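Local coordinates for putative NADH Oxidase (Clostridium acetobutylicum, PDB 3E10), which binds flavin mononucleotide and, as a member of the nitroreductase family, probably works as an oxidoreductase, at residues Ser66-Glu80 / Phe130-Val144. Numbering follows the deposited sequence. Where two conformers were deposited one is given.
Sequences SLKTAPLAIVLLADE and FNLKSNIKPFCVISV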
loop_
_atom_site.group_PDB
_atom_site.type_symbol
_atom_site.label_atom_id
_atom_site.label_comp_id
_atom_site.label_asym_id
_atom_site.label_seq_id
_atom_site.Cartn_x
_atom_site.Cartn_y
_atom_site.Cartn_z
ATOM N N SER B 66 0.407 5.607 -20.375
ATOM C CA SER B 66 0.238 6.882 -19.673
ATOM C C SER B 66 1.503 7.734 -19.692
ATOM O O SER B 66 1.439 8.963 -19.607
ATOM C CB SER B 66 -0.211 6.650 -18.236
ATOM O OG SER B 66 0.720 5.864 -17.528
ATOM N N LEU B 67 2.654 7.087 -19.775
ATOM C CA LEU B 67 3.908 7.814 -19.735
ATOM C C LEU B 67 4.090 8.672 -20.985
ATOM O O LEU B 67 4.870 9.620 -20.980
ATOM C CB LEU B 67 5.081 6.849 -19.578
ATOM C CG LEU B 67 5.196 6.229 -18.177
ATOM C CD1 LEU B 67 6.094 5.000 -18.199
ATOM C CD2 LEU B 67 5.711 7.311 -17.212
ATOM N N LYS B 68 3.368 8.371 -22.049
ATOM C CA LYS B 68 3.537 9.143 -23.277
ATOM C C LYS B 68 3.068 10.588 -23.166
ATOM O O LYS B 68 3.498 11.439 -23.950
ATOM C CB LYS B 68 2.845 8.455 -24.452
ATOM C CG LYS B 68 3.442 7.079 -24.753
ATOM C CD LYS B 68 2.816 6.462 -25.973
ATOM C CE LYS B 68 3.409 5.101 -26.277
ATOM N NZ LYS B 68 4.906 5.113 -26.353
ATOM N N THR B 69 2.195 10.868 -22.205
ATOM C CA THR B 69 1.786 12.258 -21.926
ATOM C C THR B 69 2.221 12.787 -20.571
ATOM O O THR B 69 2.046 13.976 -20.276
ATOM C CB THR B 69 0.276 12.472 -22.107
ATOM O OG1 THR B 69 -0.431 11.690 -21.139
ATOM C CG2 THR B 69 -0.214 12.101 -23.553
ATOM N N ALA B 70 2.809 11.942 -19.731
ATOM C CA ALA B 70 3.127 12.339 -18.371
ATOM C C ALA B 70 4.294 13.312 -18.330
ATOM O O ALA B 70 5.325 13.051 -18.951
ATOM C CB ALA B 70 3.486 11.091 -17.522
ATOM N N PRO B 71 4.148 14.436 -17.618
ATOM C CA PRO B 71 5.295 15.293 -17.385
ATOM C C PRO B 71 6.221 14.874 -16.248
ATOM O O PRO B 71 7.271 15.499 -16.048
ATOM C CB PRO B 71 4.642 16.614 -16.975
ATOM C CG PRO B 71 3.399 16.164 -16.229
ATOM C CD PRO B 71 2.914 15.045 -17.084
ATOM N N LEU B 72 5.817 13.841 -15.503
ATOM C CA LEU B 72 6.601 13.354 -14.387
ATOM C C LEU B 72 6.444 11.847 -14.316
ATOM O O LEU B 72 5.339 11.326 -14.480
ATOM C CB LEU B 72 6.081 13.937 -13.062
ATOM C CG LEU B 72 6.747 13.502 -11.753
ATOM C CD1 LEU B 72 8.200 13.919 -11.704
ATOM C CD2 LEU B 72 5.985 14.096 -10.568
ATOM N N ALA B 73 7.553 11.169 -14.085
ATOM C CA ALA B 73 7.516 9.740 -13.732
ATOM C C ALA B 73 8.375 9.505 -12.508
ATOM O O ALA B 73 9.444 10.125 -12.364
ATOM C CB ALA B 73 8.036 8.868 -14.899
ATOM N N ILE B 74 7.917 8.615 -11.627
ATOM C CA ILE B 74 8.708 8.226 -10.451
ATOM C C ILE B 74 8.873 6.709 -10.509
ATOM O O ILE B 74 7.880 5.970 -10.469
ATOM C CB ILE B 74 8.050 8.659 -9.113
ATOM C CG1 ILE B 74 7.715 10.161 -9.141
ATOM C CG2 ILE B 74 8.991 8.293 -7.920
ATOM C CD1 ILE B 74 6.871 10.663 -7.916
ATOM N N VAL B 75 10.124 6.263 -10.647
ATOM C CA VAL B 75 10.433 4.836 -10.607
ATOM C C VAL B 75 10.721 4.444 -9.154
ATOM O O VAL B 75 11.592 5.020 -8.528
ATOM C CB VAL B 75 11.618 4.476 -11.520
ATOM C CG1 VAL B 75 11.851 2.935 -11.586
ATOM C CG2 VAL B 75 11.433 5.037 -12.937
ATOM N N LEU B 76 9.982 3.453 -8.647
ATOM C CA LEU B 76 10.145 2.944 -7.289
ATOM C C LEU B 76 11.004 1.688 -7.380
ATOM O O LEU B 76 10.710 0.787 -8.150
ATOM C CB LEU B 76 8.786 2.598 -6.666
ATOM C CG LEU B 76 8.064 3.751 -5.966
ATOM C CD1 LEU B 76 7.664 4.830 -6.934
ATOM C CD2 LEU B 76 6.843 3.225 -5.197
ATOM N N LEU B 77 12.033 1.654 -6.530
ATOM C CA LEU B 77 13.001 0.592 -6.475
ATOM C C LEU B 77 13.232 0.207 -5.027
ATOM O O LEU B 77 13.025 1.032 -4.152
ATOM C CB LEU B 77 14.334 1.080 -7.069
ATOM C CG LEU B 77 14.365 1.887 -8.389
ATOM C CD1 LEU B 77 15.723 2.643 -8.478
ATOM C CD2 LEU B 77 14.293 0.952 -9.505
ATOM N N ALA B 78 13.712 -1.013 -4.798
ATOM C CA ALA B 78 14.100 -1.436 -3.465
ATOM C C ALA B 78 15.530 -1.927 -3.480
ATOM O O ALA B 78 15.951 -2.575 -4.424
ATOM C CB ALA B 78 13.193 -2.564 -2.965
ATOM N N ASP B 79 16.265 -1.644 -2.421
ATOM C CA ASP B 79 17.662 -2.061 -2.303
ATOM C C ASP B 79 17.767 -3.283 -1.387
ATOM O O ASP B 79 17.409 -3.219 -0.207
ATOM C CB ASP B 79 18.459 -0.919 -1.703
ATOM C CG ASP B 79 19.942 -1.205 -1.612
ATOM O OD1 ASP B 79 20.379 -2.325 -1.958
ATOM O OD2 ASP B 79 20.675 -0.296 -1.169
ATOM N N GLU B 80 18.173 -4.408 -1.966
ATOM C CA GLU B 80 18.380 -5.621 -1.190
ATOM C C GLU B 80 19.236 -5.370 0.060
ATOM O O GLU B 80 19.038 -6.021 1.097
ATOM C CB GLU B 80 19.069 -6.686 -2.042
ATOM C CG GLU B 80 18.222 -7.347 -3.087
ATOM C CD GLU B 80 19.042 -8.381 -3.926
ATOM O OE1 GLU B 80 20.274 -8.256 -4.030
ATOM O OE2 GLU B 80 18.432 -9.269 -4.533
ATOM N N PHE B 130 17.969 1.661 -16.849
ATOM C CA PHE B 130 18.708 2.428 -15.875
ATOM C C PHE B 130 20.057 1.804 -15.461
ATOM O O PHE B 130 20.729 2.335 -14.580
ATOM C CB PHE B 130 17.806 2.629 -14.642
ATOM C CG PHE B 130 16.592 3.478 -14.936
ATOM C CD1 PHE B 130 16.725 4.846 -15.108
ATOM C CD2 PHE B 130 15.336 2.890 -15.083
ATOM C CE1 PHE B 130 15.628 5.618 -15.416
ATOM C CE2 PHE B 130 14.223 3.668 -15.382
ATOM C CZ PHE B 130 14.364 5.020 -15.531
ATOM N N ASN B 131 20.462 0.737 -16.156
ATOM C CA ASN B 131 21.660 -0.037 -15.845
ATOM C C ASN B 131 21.833 -0.267 -14.354
ATOM O O ASN B 131 22.833 0.091 -13.769
ATOM C CB ASN B 131 22.908 0.595 -16.443
ATOM C CG ASN B 131 24.088 -0.325 -16.361
ATOM O OD1 ASN B 131 23.934 -1.535 -16.546
ATOM N ND2 ASN B 131 25.264 0.226 -15.996
ATOM N N LEU B 132 20.813 -0.845 -13.738
ATOM C CA LEU B 132 20.818 -0.958 -12.295
ATOM C C LEU B 132 21.790 -2.016 -11.798
ATOM O O LEU B 132 21.931 -3.070 -12.400
ATOM C CB LEU B 132 19.405 -1.321 -11.781
ATOM C CG LEU B 132 18.317 -0.301 -12.111
ATOM C CD1 LEU B 132 16.968 -0.817 -11.637
ATOM C CD2 LEU B 132 18.676 1.067 -11.495
ATOM N N LYS B 133 22.425 -1.728 -10.675
ATOM C CA LYS B 133 23.152 -2.720 -9.882
ATOM C C LYS B 133 22.248 -3.889 -9.507
ATOM O O LYS B 133 21.048 -3.708 -9.297
ATOM C CB LYS B 133 23.627 -2.097 -8.579
ATOM C CG LYS B 133 24.848 -1.221 -8.658
ATOM C CD LYS B 133 25.167 -0.578 -7.303
ATOM C CE LYS B 133 24.253 0.609 -6.968
ATOM N NZ LYS B 133 24.246 1.711 -7.910
ATOM N N SER B 134 22.819 -5.074 -9.362
ATOM C CA SER B 134 22.070 -6.284 -9.066
ATOM C C SER B 134 21.149 -6.136 -7.835
ATOM O O SER B 134 20.035 -6.675 -7.791
ATOM C CB SER B 134 23.066 -7.414 -8.817
ATOM O OG SER B 134 22.434 -8.536 -8.277
ATOM N N ASN B 135 21.625 -5.382 -6.848
ATOM C CA ASN B 135 20.891 -5.245 -5.587
ATOM C C ASN B 135 19.737 -4.270 -5.656
ATOM O O ASN B 135 18.960 -4.194 -4.704
ATOM C CB ASN B 135 21.833 -4.856 -4.448
ATOM C CG ASN B 135 22.678 -3.627 -4.742
ATOM O OD1 ASN B 135 23.499 -3.646 -5.669
ATOM N ND2 ASN B 135 22.468 -2.539 -3.988
ATOM N N ILE B 136 19.629 -3.508 -6.755
ATOM C CA ILE B 136 18.582 -2.495 -6.862
ATOM C C ILE B 136 17.462 -3.066 -7.721
ATOM O O ILE B 136 17.633 -3.307 -8.919
ATOM C CB ILE B 136 19.127 -1.198 -7.418
ATOM C CG1 ILE B 136 20.292 -0.650 -6.535
ATOM C CG2 ILE B 136 18.032 -0.160 -7.533
ATOM C CD1 ILE B 136 19.980 -0.419 -5.077
ATOM N N LYS B 137 16.340 -3.360 -7.073
ATOM C CA LYS B 137 15.251 -4.095 -7.683
ATOM C C LYS B 137 14.121 -3.182 -8.091
ATOM O O LYS B 137 13.551 -2.479 -7.237
ATOM C CB LYS B 137 14.692 -5.086 -6.666
ATOM C CG LYS B 137 15.792 -6.052 -6.189
ATOM C CD LYS B 137 15.244 -7.139 -5.262
ATOM C CE LYS B 137 14.318 -8.132 -5.965
ATOM N NZ LYS B 137 15.043 -9.023 -6.936
ATOM N N PRO B 138 13.788 -3.183 -9.386
ATOM C CA PRO B 138 12.627 -2.403 -9.808
ATOM C C PRO B 138 11.328 -2.890 -9.188
ATOM O O PRO B 138 11.102 -4.089 -9.079
ATOM C CB PRO B 138 12.583 -2.612 -11.310
ATOM C CG PRO B 138 13.950 -3.087 -11.695
ATOM C CD PRO B 138 14.479 -3.801 -10.537
ATOM N N PHE B 139 10.499 -1.945 -8.761
ATOM C CA PHE B 139 9.201 -2.265 -8.184
ATOM C C PHE B 139 8.025 -1.850 -9.082
ATOM O O PHE B 139 7.207 -2.675 -9.487
ATOM C CB PHE B 139 9.034 -1.677 -6.783
ATOM C CG PHE B 139 7.674 -1.973 -6.201
ATOM C CD1 PHE B 139 7.342 -3.252 -5.813
ATOM C CD2 PHE B 139 6.684 -1.001 -6.139
ATOM C CE1 PHE B 139 6.091 -3.539 -5.303
ATOM C CE2 PHE B 139 5.408 -1.302 -5.646
ATOM C CZ PHE B 139 5.114 -2.549 -5.231
ATOM N N CYS B 140 7.948 -0.563 -9.407
ATOM C CA CYS B 140 6.887 -0.055 -10.256
ATOM C C CYS B 140 7.308 1.303 -10.788
ATOM O O CYS B 140 8.330 1.861 -10.361
ATOM C CB CYS B 140 5.545 0.046 -9.514
ATOM S SG CYS B 140 5.368 1.462 -8.396
ATOM N N VAL B 141 6.517 1.827 -11.705
ATOM C CA VAL B 141 6.636 3.226 -12.129
ATOM C C VAL B 141 5.303 3.887 -11.853
ATOM O O VAL B 141 4.260 3.283 -12.067
ATOM C CB VAL B 141 6.986 3.348 -13.615
ATOM C CG1 VAL B 141 7.060 4.820 -14.036
ATOM C CG2 VAL B 141 8.276 2.586 -13.971
ATOM N N ILE B 142 5.341 5.138 -11.358
ATOM C CA ILE B 142 4.127 5.950 -11.205
ATOM C C ILE B 142 4.221 7.136 -12.175
ATOM O O ILE B 142 5.178 7.904 -12.120
ATOM C CB ILE B 142 3.929 6.397 -9.757
ATOM C CG1 ILE B 142 3.742 5.168 -8.831
ATOM C CG2 ILE B 142 2.683 7.314 -9.634
ATOM C CD1 ILE B 142 3.738 5.453 -7.401
ATOM N N SER B 143 3.274 7.214 -13.100
ATOM C CA SER B 143 3.207 8.371 -13.986
ATOM C C SER B 143 2.299 9.387 -13.299
ATOM O O SER B 143 1.315 9.007 -12.658
ATOM C CB SER B 143 2.704 8.021 -15.378
ATOM O OG SER B 143 1.465 7.425 -15.316
ATOM N N VAL B 144 2.652 10.664 -13.400
ATOM C CA VAL B 144 1.995 11.725 -12.651
ATOM C C VAL B 144 1.860 12.953 -13.573
ATOM O O VAL B 144 2.755 13.269 -14.350
ATOM C CB VAL B 144 2.825 12.140 -11.415
ATOM C CG1 VAL B 144 2.088 13.194 -10.595
ATOM C CG2 VAL B 144 3.152 10.949 -10.516
HETATM O O HOH W 1 17.964 -8.635 -7.444
HETATM O O HOH W 2 16.197 -10.386 -4.536
#
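Leu77 shows how one branched side chain can fill a hollow made by several neighbours: its CD1 methyl rests on Ile136 CG2 at 3.8 Å, while CD2 touches both Pro138 CA and Leu132 CD1, the latter 3.9 Å away. With CG turned anti to the carbonyl carbon (chi1 -45°), the fork straddles this group, and Tyr168 of the second subunit packs on both Leu77 and Ile136. Farther along the same face, Val75 sets CG2 obliquely against the Phe130 ring, 3.9 Å from CZ, and also against Val141 CG2. Leu67 CD2 then presses on Ser143 CB, beside Ala70 CB. Here the Ser66 and Ser143 hydroxyls share a hydrogen bond, OG to OG 2.8 Å, and Tyr14 also bonds to Ser143 OG.

Strands 72-79 and 136-144 are the central, antiparallel pair of the four-stranded sheet in this FMN-binding fold, and a classic beta bulge interrupts their ladder. Phe139 and Cys140 both face Leu76, whose carbonyl accepts a firm bond from Phe139 N (2.8 Å) and a weak one from Cys140 N. The Phe139 ring leads away from the neighbouring strand, and Leu76 CB lies at its edge, near the ring plane. On the opposite face from Leu77 and Val75, Leu76 spreads its two methyls, CD2 against Cys140 SG and CD1 against Ile142 CD1, and Met93 of helix 89-106 packs over Leu76. Leu72 runs alongside Val144, its CD2 methyl against Val144 CB at 3.8 Å.

At the turn 133-136, Asn135 ND2 donates to Asp79 OD1 at 2.9 Å, nearly straight at 170°, reaching the carboxylate from above its plane; Ile136 CD1 fills in against Asp79 CG. Lys137 curls its chain along Glu80, CD to CG 3.7 Å, and one water links its ammonium to Glu80 OE2 and Ser134 O.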